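Local atomic coordinates of Mab-21 domain-containing protein (Tribolium castaneum, PDB entry 7LT2), a protein that senses cytoplasmic double-stranded RNA and joins ATP and GTP into the cyclic dinucleotide 2',3'-cGAMP to trigger innate immune responses. Residues N208-N213 against Y324-N329; P274-Y279 against I338-I343; K47-R52 against R113-F118. All coordinates share one frame; numbering follows the deposited sequence.

Contact 1: N208-N213 against Y324-N329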
loop_
_atom_site.group_PDB
_atom_site.type_symbol
_atom_site.label_atom_id
_atom_site.label_comp_id
_atom_site.label_asym_id
_atom_site.label_seq_id
_atom_site.Cartn_x
_atom_site.Cartn_y
_atom_site.Cartn_z
ATOM N N ASN A 208 -8.886 -9.090 20.239
ATOM C CA ASN A 208 -7.907 -9.596 21.204
ATOM C C ASN A 208 -6.534 -9.014 20.890
ATOM O O ASN A 208 -5.772 -9.557 20.090
ATOM C CB ASN A 208 -7.872 -11.120 21.193
ATOM C CG ASN A 208 -7.038 -11.689 22.323
ATOM O OD1 ASN A 208 -6.605 -10.962 23.218
ATOM N ND2 ASN A 208 -6.817 -12.999 22.295
ATOM N N GLY A 209 -6.207 -7.902 21.551
ATOM C CA GLY A 209 -4.933 -7.240 21.361
ATOM C C GLY A 209 -4.877 -6.275 20.199
ATOM O O GLY A 209 -3.787 -5.802 19.857
ATOM N N TYR A 210 -6.013 -5.957 19.586
ATOM C CA TYR A 210 -6.056 -5.098 18.413
ATOM C C TYR A 210 -6.776 -3.793 18.720
ATOM O O TYR A 210 -7.705 -3.748 19.532
ATOM C CB TYR A 210 -6.746 -5.805 17.239
ATOM C CG TYR A 210 -5.871 -6.846 16.575
ATOM C CD1 TYR A 210 -5.811 -8.145 17.065
ATOM C CD2 TYR A 210 -5.095 -6.526 15.470
ATOM C CE1 TYR A 210 -5.007 -9.096 16.467
ATOM C CE2 TYR A 210 -4.287 -7.470 14.867
ATOM C CZ TYR A 210 -4.248 -8.754 15.366
ATOM O OH TYR A 210 -3.444 -9.699 14.765
ATOM N N ARG A 211 -6.332 -2.732 18.056
ATOM C CA ARG A 211 -6.974 -1.434 18.194
ATOM C C ARG A 211 -8.321 -1.441 17.483
ATOM O O ARG A 211 -8.470 -2.041 16.417
ATOM C CB ARG A 211 -6.069 -0.345 17.617
ATOM C CG ARG A 211 -6.597 1.075 17.776
ATOM C CD ARG A 211 -5.723 2.074 17.020
ATOM N NE ARG A 211 -4.326 1.996 17.430
ATOM C CZ ARG A 211 -3.791 2.724 18.402
ATOM N NH1 ARG A 211 -4.508 3.607 19.078
ATOM N NH2 ARG A 211 -2.508 2.558 18.707
ATOM N N SER A 212 -9.306 -0.773 18.078
ATOM C CA SER A 212 -10.636 -0.734 17.489
ATOM C C SER A 212 -10.667 0.190 16.271
ATOM O O SER A 212 -9.811 1.058 16.091
ATOM C CB SER A 212 -11.666 -0.275 18.523
ATOM O OG SER A 212 -11.429 1.064 18.913
ATOM N N ASN A 213 -11.673 -0.020 15.431
ATOM C CA ASN A 213 -11.862 0.782 14.224
ATOM C C ASN A 213 -12.211 2.220 14.592
ATOM O O ASN A 213 -13.198 2.443 15.308
ATOM C CB ASN A 213 -12.970 0.152 13.376
ATOM C CG ASN A 213 -13.157 0.834 12.031
ATOM O OD1 ASN A 213 -12.472 1.803 11.705
ATOM N ND2 ASN A 213 -14.092 0.320 11.238
ATOM N N TYR A 324 0.682 -0.100 14.680
ATOM C CA TYR A 324 -0.352 0.786 15.207
ATOM C C TYR A 324 -1.605 0.021 15.613
ATOM O O TYR A 324 -2.302 0.422 16.553
ATOM C CB TYR A 324 -0.693 1.855 14.168
ATOM C CG TYR A 324 -1.782 2.810 14.596
ATOM C CD1 TYR A 324 -1.537 3.792 15.551
ATOM C CD2 TYR A 324 -3.054 2.735 14.041
ATOM C CE1 TYR A 324 -2.534 4.672 15.943
ATOM C CE2 TYR A 324 -4.049 3.614 14.422
ATOM C CZ TYR A 324 -3.785 4.574 15.378
ATOM O OH TYR A 324 -4.777 5.445 15.765
ATOM N N TRP A 325 -1.897 -1.083 14.929
ATOM C CA TRP A 325 -3.125 -1.831 15.151
ATOM C C TRP A 325 -2.959 -3.003 16.106
ATOM O O TRP A 325 -3.963 -3.526 16.599
ATOM C CB TRP A 325 -3.671 -2.328 13.808
ATOM C CG TRP A 325 -3.906 -1.200 12.860
ATOM C CD1 TRP A 325 -3.090 -0.797 11.845
ATOM C CD2 TRP A 325 -5.020 -0.299 12.864
ATOM N NE1 TRP A 325 -3.635 0.294 11.207
ATOM C CE2 TRP A 325 -4.821 0.617 11.813
ATOM C CE3 TRP A 325 -6.174 -0.190 13.648
ATOM C CZ2 TRP A 325 -5.733 1.638 11.525
ATOM C CZ3 TRP A 325 -7.077 0.818 13.362
ATOM C CH2 TRP A 325 -6.849 1.723 12.311
ATOM N N CYS A 326 -1.727 -3.427 16.381
ATOM C CA CYS A 326 -1.479 -4.548 17.291
ATOM C C CYS A 326 -0.111 -4.293 17.927
ATOM O O CYS A 326 0.925 -4.636 17.354
ATOM C CB CYS A 326 -1.529 -5.875 16.551
ATOM S SG CYS A 326 -1.503 -7.344 17.599
ATOM N N ARG A 327 -0.128 -3.684 19.115
ATOM C CA ARG A 327 1.088 -3.103 19.680
ATOM C C ARG A 327 2.154 -4.140 20.010
ATOM O O ARG A 327 3.337 -3.788 20.085
ATOM C CB ARG A 327 0.748 -2.296 20.931
ATOM C CG ARG A 327 -0.099 -3.051 21.933
ATOM C CD ARG A 327 -0.246 -2.270 23.225
ATOM N NE ARG A 327 1.043 -2.054 23.871
ATOM C CZ ARG A 327 1.701 -2.982 24.553
ATOM N NH1 ARG A 327 1.226 -4.210 24.686
ATOM N NH2 ARG A 327 2.867 -2.670 25.113
ATOM N N LYS A 328 1.773 -5.403 20.208
ATOM C CA LYS A 328 2.755 -6.433 20.525
ATOM C C LYS A 328 3.677 -6.759 19.356
ATOM O O LYS A 328 4.628 -7.527 19.535
ATOM C CB LYS A 328 2.049 -7.702 21.003
ATOM C CG LYS A 328 1.591 -7.627 22.446
ATOM C CD LYS A 328 1.084 -8.972 22.935
ATOM C CE LYS A 328 1.192 -9.083 24.450
ATOM N NZ LYS A 328 0.490 -7.974 25.153
ATOM N N ASN A 329 3.426 -6.198 18.179
ATOM C CA ASN A 329 4.299 -6.351 17.021
ATOM C C ASN A 329 5.192 -5.115 16.953
ATOM O O ASN A 329 4.711 -4.018 16.663
ATOM C CB ASN A 329 3.465 -6.511 15.749
ATOM C CG ASN A 329 4.300 -6.850 14.528
ATOM O OD1 ASN A 329 5.405 -6.339 14.346
ATOM N ND2 ASN A 329 3.772 -7.729 13.682
HETATM O O HOH W 1 -1.253 -6.379 21.105
#
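The guanidinium of Arg211 lies flat on one face of the Tyr324 ring, planes 6° apart, with CZ 3.7 Å from the ring centroid: a stacked cation-pi pair. At the guanidinium edge sits the backbone carbonyl of the same tyrosine. Tyr324 O accepts from Arg211 NE at 2.7 Å and from Arg211 NH2 at 3.0 Å, both in the guanidinium plane, the NH2 bond falling on a lone pair in the carbonyl plane. With two nitrogens bonded side-on to one oxygen and its face on the ring, the group is held against rotation. A bend at chi3 (-56°) turns it over the tyrosine.

The Tyr210 ring has Cys326 SG over one face, 3.9 Å from its centroid, a sulfur-aromatic contact. The indole of Trp325 meets Ser212 O at its edge and has Tyr324 CD2 over a face. Between the rings the backbones join once: Arg211 N donates to Trp325 O at 2.9 Å, and Tyr210 CA closes on that oxygen from 3.2 Å in a CA-H...O contact. A water donates to Gly209 O at 2.9 Å and weakly accepts from Lys328 N, inside the type I turn that runs from Cys326 to Asn329.

The contact ties the loop between strands 188-200 and 222-225 of the nucleotidyltransferase domain to the loop between helices 301-318 and 337-354 of the HhH/H2TH-like domain. Tyr324 and Trp325 also pack on helix 245-251, where Trp325 NE1 is hydrogen-bonded to Glu248, an ATP-site residue by similarity, and Tyr324 rests on helix 278-291 beside the manganese ligand Glu290.

Contact 2: P274-Y279 against I338-I343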
loop_
_atom_site.group_PDB
_atom_site.type_symbol
_atom_site.label_atom_id
_atom_site.label_comp_id
_atom_site.label_asym_id
_atom_site.label_seq_id
_atom_site.Cartn_x
_atom_site.Cartn_y
_atom_site.Cartn_z
ATOM N N PRO A 274 18.267 4.032 4.358
ATOM C CA PRO A 274 17.296 3.161 3.671
ATOM C C PRO A 274 16.991 1.879 4.425
ATOM O O PRO A 274 16.111 1.122 3.994
ATOM C CB PRO A 274 17.979 2.855 2.328
ATOM C CG PRO A 274 19.153 3.784 2.239
ATOM C CD PRO A 274 19.549 4.093 3.640
ATOM N N ASN A 275 17.698 1.613 5.526
ATOM C CA ASN A 275 17.407 0.472 6.385
ATOM C C ASN A 275 15.998 0.507 6.964
ATOM O O ASN A 275 15.502 -0.535 7.407
ATOM C CB ASN A 275 18.409 0.425 7.537
ATOM C CG ASN A 275 19.817 0.760 7.097
ATOM O OD1 ASN A 275 20.113 1.897 6.733
ATOM N ND2 ASN A 275 20.700 -0.236 7.134
ATOM N N ILE A 276 15.358 1.676 6.997
ATOM C CA ILE A 276 14.044 1.853 7.609
ATOM C C ILE A 276 12.989 1.812 6.512
ATOM O O ILE A 276 13.046 2.592 5.556
ATOM C CB ILE A 276 13.964 3.174 8.392
ATOM C CG1 ILE A 276 15.027 3.221 9.495
ATOM C CG2 ILE A 276 12.551 3.385 8.950
ATOM C CD1 ILE A 276 14.835 2.191 10.596
ATOM N N ALA A 277 12.021 0.908 6.647
ATOM C CA ALA A 277 10.958 0.800 5.658
ATOM C C ALA A 277 9.991 1.979 5.760
ATOM O O ALA A 277 9.752 2.528 6.840
ATOM C CB ALA A 277 10.197 -0.514 5.838
ATOM N N SER A 278 9.421 2.356 4.612
ATOM C CA SER A 278 8.511 3.498 4.571
ATOM C C SER A 278 7.317 3.309 5.501
ATOM O O SER A 278 6.851 4.273 6.118
ATOM C CB SER A 278 8.041 3.743 3.138
ATOM O OG SER A 278 9.124 4.137 2.313
ATOM N N TYR A 279 6.806 2.080 5.627
ATOM C CA TYR A 279 5.643 1.881 6.489
ATOM C C TYR A 279 5.974 2.157 7.948
ATOM O O TYR A 279 5.076 2.489 8.731
ATOM C CB TYR A 279 5.078 0.467 6.337
ATOM C CG TYR A 279 3.767 0.263 7.082
ATOM C CD1 TYR A 279 2.602 0.911 6.675
ATOM C CD2 TYR A 279 3.700 -0.565 8.194
ATOM C CE1 TYR A 279 1.401 0.726 7.356
ATOM C CE2 TYR A 279 2.506 -0.757 8.875
ATOM C CZ TYR A 279 1.363 -0.106 8.458
ATOM O OH TYR A 279 0.185 -0.309 9.147
ATOM N N ILE A 338 22.882 -1.971 16.867
ATOM C CA ILE A 338 23.941 -1.144 16.293
ATOM C C ILE A 338 23.410 -0.329 15.120
ATOM O O ILE A 338 23.687 0.871 15.004
ATOM C CB ILE A 338 25.136 -2.024 15.879
ATOM C CG1 ILE A 338 25.864 -2.545 17.118
ATOM C CG2 ILE A 338 26.099 -1.253 14.980
ATOM C CD1 ILE A 338 26.906 -3.598 16.811
ATOM N N THR A 339 22.635 -0.966 14.238
ATOM C CA THR A 339 22.044 -0.263 13.103
ATOM C C THR A 339 21.145 0.878 13.569
ATOM O O THR A 339 21.229 2.001 13.061
ATOM C CB THR A 339 21.255 -1.248 12.238
ATOM O OG1 THR A 339 22.118 -2.313 11.819
ATOM C CG2 THR A 339 20.667 -0.551 11.015
ATOM N N LEU A 340 20.270 0.605 14.538
ATOM C CA LEU A 340 19.350 1.636 15.010
ATOM C C LEU A 340 20.087 2.741 15.758
ATOM O O LEU A 340 19.718 3.918 15.653
ATOM C CB LEU A 340 18.278 1.006 15.893
ATOM C CG LEU A 340 17.391 -0.007 15.177
ATOM C CD1 LEU A 340 16.510 -0.747 16.176
ATOM C CD2 LEU A 340 16.541 0.694 14.125
ATOM N N ASN A 341 21.125 2.383 16.522
ATOM C CA ASN A 341 21.942 3.395 17.188
ATOM C C ASN A 341 22.596 4.327 16.173
ATOM O O ASN A 341 22.575 5.552 16.334
ATOM C CB ASN A 341 23.007 2.732 18.065
ATOM C CG ASN A 341 22.437 2.154 19.353
ATOM O OD1 ASN A 341 21.313 2.465 19.747
ATOM N ND2 ASN A 341 23.222 1.312 20.020
ATOM N N ASN A 342 23.184 3.763 15.114
ATOM C CA ASN A 342 23.838 4.590 14.105
ATOM C C ASN A 342 22.837 5.498 13.402
ATOM O O ASN A 342 23.129 6.670 13.143
ATOM C CB ASN A 342 24.556 3.712 13.079
ATOM C CG ASN A 342 25.773 3.007 13.653
ATOM O OD1 ASN A 342 26.331 3.416 14.674
ATOM N ND2 ASN A 342 26.199 1.946 12.984
ATOM N N ILE A 343 21.656 4.972 13.074
ATOM C CA ILE A 343 20.665 5.791 12.382
ATOM C C ILE A 343 20.174 6.912 13.290
ATOM O O ILE A 343 20.053 8.065 12.860
ATOM C CB ILE A 343 19.509 4.914 11.865
ATOM C CG1 ILE A 343 20.019 3.963 10.779
ATOM C CG2 ILE A 343 18.380 5.780 11.309
ATOM C CD1 ILE A 343 19.011 2.924 10.352
#
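Ile343 CD1 meets both Asn275 and Ile276, and this methyl is the centre of the closely packed part of the contact. It lies 3.8 Å from Asn275 CB and 4.1 Å from Ile276 CG1, so one methyl touches two consecutive residues of the segment before helix 278-291. Ile343 CG1 stands anti to the carbonyl carbon (chi1 -66°) and CD1 extends on from it toward that segment. Next to it, Ile276 CD1 reaches Leu340 CD2 at 4.2 Å, the two side chains crossing at about a right angle. A bend at chi2 (-65°) brings Ile276 CD1 to the leucine although its CB does not point straight across. All three of these aliphatic side chains are buried. Ile276 is further covered by Tyr312 and Ile316 of helix 301-318 and by Leu335, while Ile343 also touches His273.

The outer side is looser and more polar. Asn275 is exposed and Thr339 partly so, and the two meet through a single amide-to-methyl contact, Asn275 ND2 lying 3.9 Å from Thr339 CG2. No hydrogen bond crosses between the two segments, so the contact relies on van der Waals packing.

Helix 337-354 thus offers Thr339 and Ile343, one turn apart (i, i+4), with Leu340 beside them, to the turn linking helices 258-272 and 278-291. Ala277 is the N-cap of the latter helix, whose first residues, Ser278 and Tyr279, belong by similarity to the ATP site. This is helix-to-turn packing within the all-helical HhH/H2TH-like domain of the Mab-21 family.

Contact 3: K47-R52 against R113-F118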
loop_
_atom_site.group_PDB
_atom_site.type_symbol
_atom_site.label_atom_id
_atom_site.label_comp_id
_atom_site.label_asym_id
_atom_site.label_seq_id
_atom_site.Cartn_x
_atom_site.Cartn_y
_atom_site.Cartn_z
ATOM N N LYS A 47 -16.359 -14.163 -10.313
ATOM C CA LYS A 47 -17.413 -13.162 -10.435
ATOM C C LYS A 47 -18.299 -13.157 -9.198
ATOM O O LYS A 47 -18.699 -12.092 -8.715
ATOM C CB LYS A 47 -18.240 -13.414 -11.695
ATOM C CG LYS A 47 -19.229 -12.297 -12.002
ATOM C CD LYS A 47 -19.961 -12.567 -13.297
ATOM C CE LYS A 47 -20.875 -11.408 -13.662
ATOM N NZ LYS A 47 -21.367 -11.562 -15.050
ATOM N N ALA A 48 -18.583 -14.343 -8.648
ATOM C CA ALA A 48 -19.418 -14.427 -7.454
ATOM C C ALA A 48 -18.704 -13.868 -6.228
ATOM O O ALA A 48 -19.322 -13.177 -5.411
ATOM C CB ALA A 48 -19.841 -15.878 -7.212
ATOM N N LEU A 49 -17.406 -14.158 -6.080
ATOM C CA LEU A 49 -16.667 -13.701 -4.904
ATOM C C LEU A 49 -16.361 -12.209 -4.952
ATOM O O LEU A 49 -16.298 -11.559 -3.901
ATOM C CB LEU A 49 -15.357 -14.470 -4.780
ATOM C CG LEU A 49 -15.462 -15.882 -4.209
ATOM C CD1 LEU A 49 -14.190 -16.643 -4.531
ATOM C CD2 LEU A 49 -15.666 -15.790 -2.710
ATOM N N PHE A 50 -16.157 -11.661 -6.143
ATOM C CA PHE A 50 -15.648 -10.298 -6.261
ATOM C C PHE A 50 -16.627 -9.286 -5.683
ATOM O O PHE A 50 -17.828 -9.313 -5.981
ATOM C CB PHE A 50 -15.356 -9.964 -7.722
ATOM C CG PHE A 50 -14.881 -8.555 -7.929
ATOM C CD1 PHE A 50 -13.569 -8.209 -7.656
ATOM C CD2 PHE A 50 -15.744 -7.578 -8.388
ATOM C CE1 PHE A 50 -13.122 -6.913 -7.844
ATOM C CE2 PHE A 50 -15.300 -6.277 -8.578
ATOM C CZ PHE A 50 -13.997 -5.948 -8.304
ATOM N N ARG A 51 -16.105 -8.389 -4.848
ATOM C CA ARG A 51 -16.875 -7.276 -4.312
ATOM C C ARG A 51 -16.406 -5.930 -4.845
ATOM O O ARG A 51 -17.216 -5.158 -5.371
ATOM C CB ARG A 51 -16.812 -7.277 -2.779
ATOM C CG ARG A 51 -17.605 -6.158 -2.124
ATOM C CD ARG A 51 -17.706 -6.369 -0.619
ATOM N NE ARG A 51 -18.420 -5.282 0.041
ATOM C CZ ARG A 51 -19.736 -5.239 0.199
ATOM N NH1 ARG A 51 -20.519 -6.203 -0.257
ATOM N NH2 ARG A 51 -20.280 -4.204 0.835
ATOM N N ARG A 52 -15.117 -5.632 -4.728
ATOM C CA ARG A 52 -14.579 -4.330 -5.118
ATOM C C ARG A 52 -13.061 -4.417 -5.061
ATOM O O ARG A 52 -12.493 -5.426 -4.632
ATOM C CB ARG A 52 -15.099 -3.219 -4.206
ATOM C CG ARG A 52 -14.630 -3.337 -2.761
ATOM C CD ARG A 52 -15.305 -2.310 -1.873
ATOM N NE ARG A 52 -15.102 -2.570 -0.453
ATOM C CZ ARG A 52 -14.164 -1.997 0.286
ATOM N NH1 ARG A 52 -13.290 -1.152 -0.237
ATOM N NH2 ARG A 52 -14.099 -2.276 1.584
ATOM N N ARG A 113 -24.138 -23.152 -5.612
ATOM C CA ARG A 113 -23.743 -24.000 -6.733
ATOM C C ARG A 113 -22.413 -23.553 -7.334
ATOM O O ARG A 113 -21.531 -24.376 -7.603
ATOM C CB ARG A 113 -24.846 -23.983 -7.793
ATOM C CG ARG A 113 -24.690 -25.004 -8.904
ATOM C CD ARG A 113 -25.973 -25.822 -9.063
ATOM N NE ARG A 113 -26.049 -26.498 -10.355
ATOM C CZ ARG A 113 -27.006 -27.348 -10.708
ATOM N NH1 ARG A 113 -27.976 -27.684 -9.874
ATOM N NH2 ARG A 113 -26.989 -27.873 -11.930
ATOM N N VAL A 114 -22.250 -22.247 -7.558
ATOM C CA VAL A 114 -21.014 -21.757 -8.159
ATOM C C VAL A 114 -19.820 -21.903 -7.225
ATOM O O VAL A 114 -18.674 -21.750 -7.664
ATOM C CB VAL A 114 -21.203 -20.295 -8.625
ATOM C CG1 VAL A 114 -21.191 -19.336 -7.447
ATOM C CG2 VAL A 114 -20.157 -19.916 -9.670
ATOM N N TYR A 115 -20.051 -22.223 -5.952
ATOM C CA TYR A 115 -18.973 -22.459 -5.001
ATOM C C TYR A 115 -18.566 -23.927 -4.916
ATOM O O TYR A 115 -17.890 -24.312 -3.955
ATOM C CB TYR A 115 -19.369 -21.944 -3.614
ATOM C CG TYR A 115 -19.387 -20.437 -3.521
ATOM C CD1 TYR A 115 -20.433 -19.702 -4.066
ATOM C CD2 TYR A 115 -18.366 -19.749 -2.880
ATOM C CE1 TYR A 115 -20.454 -18.317 -3.982
ATOM C CE2 TYR A 115 -18.380 -18.366 -2.790
ATOM C CZ TYR A 115 -19.427 -17.657 -3.344
ATOM O OH TYR A 115 -19.449 -16.280 -3.257
ATOM N N LYS A 116 -18.948 -24.746 -5.905
ATOM C CA LYS A 116 -18.667 -26.179 -5.840
ATOM C C LYS A 116 -17.184 -26.457 -5.642
ATOM O O LYS A 116 -16.815 -27.395 -4.926
ATOM C CB LYS A 116 -19.160 -26.887 -7.104
ATOM C CG LYS A 116 -18.924 -28.402 -7.056
ATOM C CD LYS A 116 -19.392 -29.105 -8.317
ATOM C CE LYS A 116 -19.270 -30.620 -8.160
ATOM N NZ LYS A 116 -19.979 -31.076 -6.933
ATOM N N ASP A 117 -16.315 -25.661 -6.265
ATOM C CA ASP A 117 -14.883 -25.901 -6.183
ATOM C C ASP A 117 -14.175 -24.971 -5.203
ATOM O O ASP A 117 -12.941 -24.943 -5.187
ATOM C CB ASP A 117 -14.241 -25.778 -7.573
ATOM C CG ASP A 117 -14.636 -26.914 -8.516
ATOM O OD1 ASP A 117 -15.027 -27.999 -8.038
ATOM O OD2 ASP A 117 -14.543 -26.719 -9.745
ATOM N N PHE A 118 -14.916 -24.221 -4.378
ATOM C CA PHE A 118 -14.272 -23.280 -3.462
ATOM C C PHE A 118 -13.336 -23.998 -2.494
ATOM O O PHE A 118 -12.200 -23.562 -2.276
ATOM C CB PHE A 118 -15.319 -22.468 -2.690
ATOM C CG PHE A 118 -14.721 -21.421 -1.781
ATOM C CD1 PHE A 118 -14.424 -20.159 -2.268
ATOM C CD2 PHE A 118 -14.449 -21.702 -0.450
ATOM C CE1 PHE A 118 -13.860 -19.192 -1.446
ATOM C CE2 PHE A 118 -13.883 -20.739 0.378
ATOM C CZ PHE A 118 -13.589 -19.482 -0.122
#
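Val114, in a short 3-10 segment, meets the helix 44-49 first: its CG1 lies 3.7 Å from Ala48 CB. The valine places this methyl between its backbone N and carbonyl carbon (chi1 75°), the crowded position, leaving CG2 anti to N. Pro44, at the start of the same helix, is touched by Val114 as well. Ala48 is exposed and Val114 partly so, which puts this methyl-to-methyl meeting at the outer margin of the contact.

Tyr115 follows and reaches inward. Its outer ring atoms meet two consecutive residues of the helix: CE1 is 4.1 Å from Ala48 CB and CE2 3.7 Å from Leu49 CD2, both oblique to the ring. Chi1 (-72°) directs the ring at the helix, where OH comes to 3.8 Å from Ala48 O, and the hydroxyl also lies 3.9 Å from Leu49 CD2. Trp106 meets the tyrosine ring edge-to-face, and Leu45 and Pro80 pack on it too.

These residues join the loop after helix 103-107 to the place in the nucleotidyltransferase fold where helix 44-49 runs straight into strand 50-56. That strand pairs antiparallel with strand 70-77, and Arg51 and Arg52 both face Leu76 in a classic beta bulge.

Beyond Tyr115 the chain turns, Lys116 N bonding back to Arg113 O, and Asp117 takes the N-cap position of helix 118-122, its carboxylate in a salt bridge with Lys120. Phe118, in the first turn of that helix, returns to the contact: Leu49 CD1 meets its edge at CE1, 4.0 Å away, the two side chains crossing at about a right angle. The phenyl ring also stacks on that of Phe122.

In the fold
Contact 1 is the polar one, partly buried, where two loops meet through hydrogen bonds, a cation-pi stack and a sulfur-aromatic contact. Contacts 2 and 3 are buried for the most part and apolar, with no hydrogen bond across either, and each has an exposed margin. Contact 1 bridges the nucleotidyltransferase and HhH/H2TH-like domains, whereas contact 2 stays within the helical domain. Contact 3 lies on the nucleotidyltransferase side, away from the annotated sites. Contacts 1 and 2 touch through Trp325 and Tyr279, and both draw on the region around helices 278-291 and 337-354. Contacts 2 and 3 lie on opposite sides of the chain's centre, their centres about 43 Å apart.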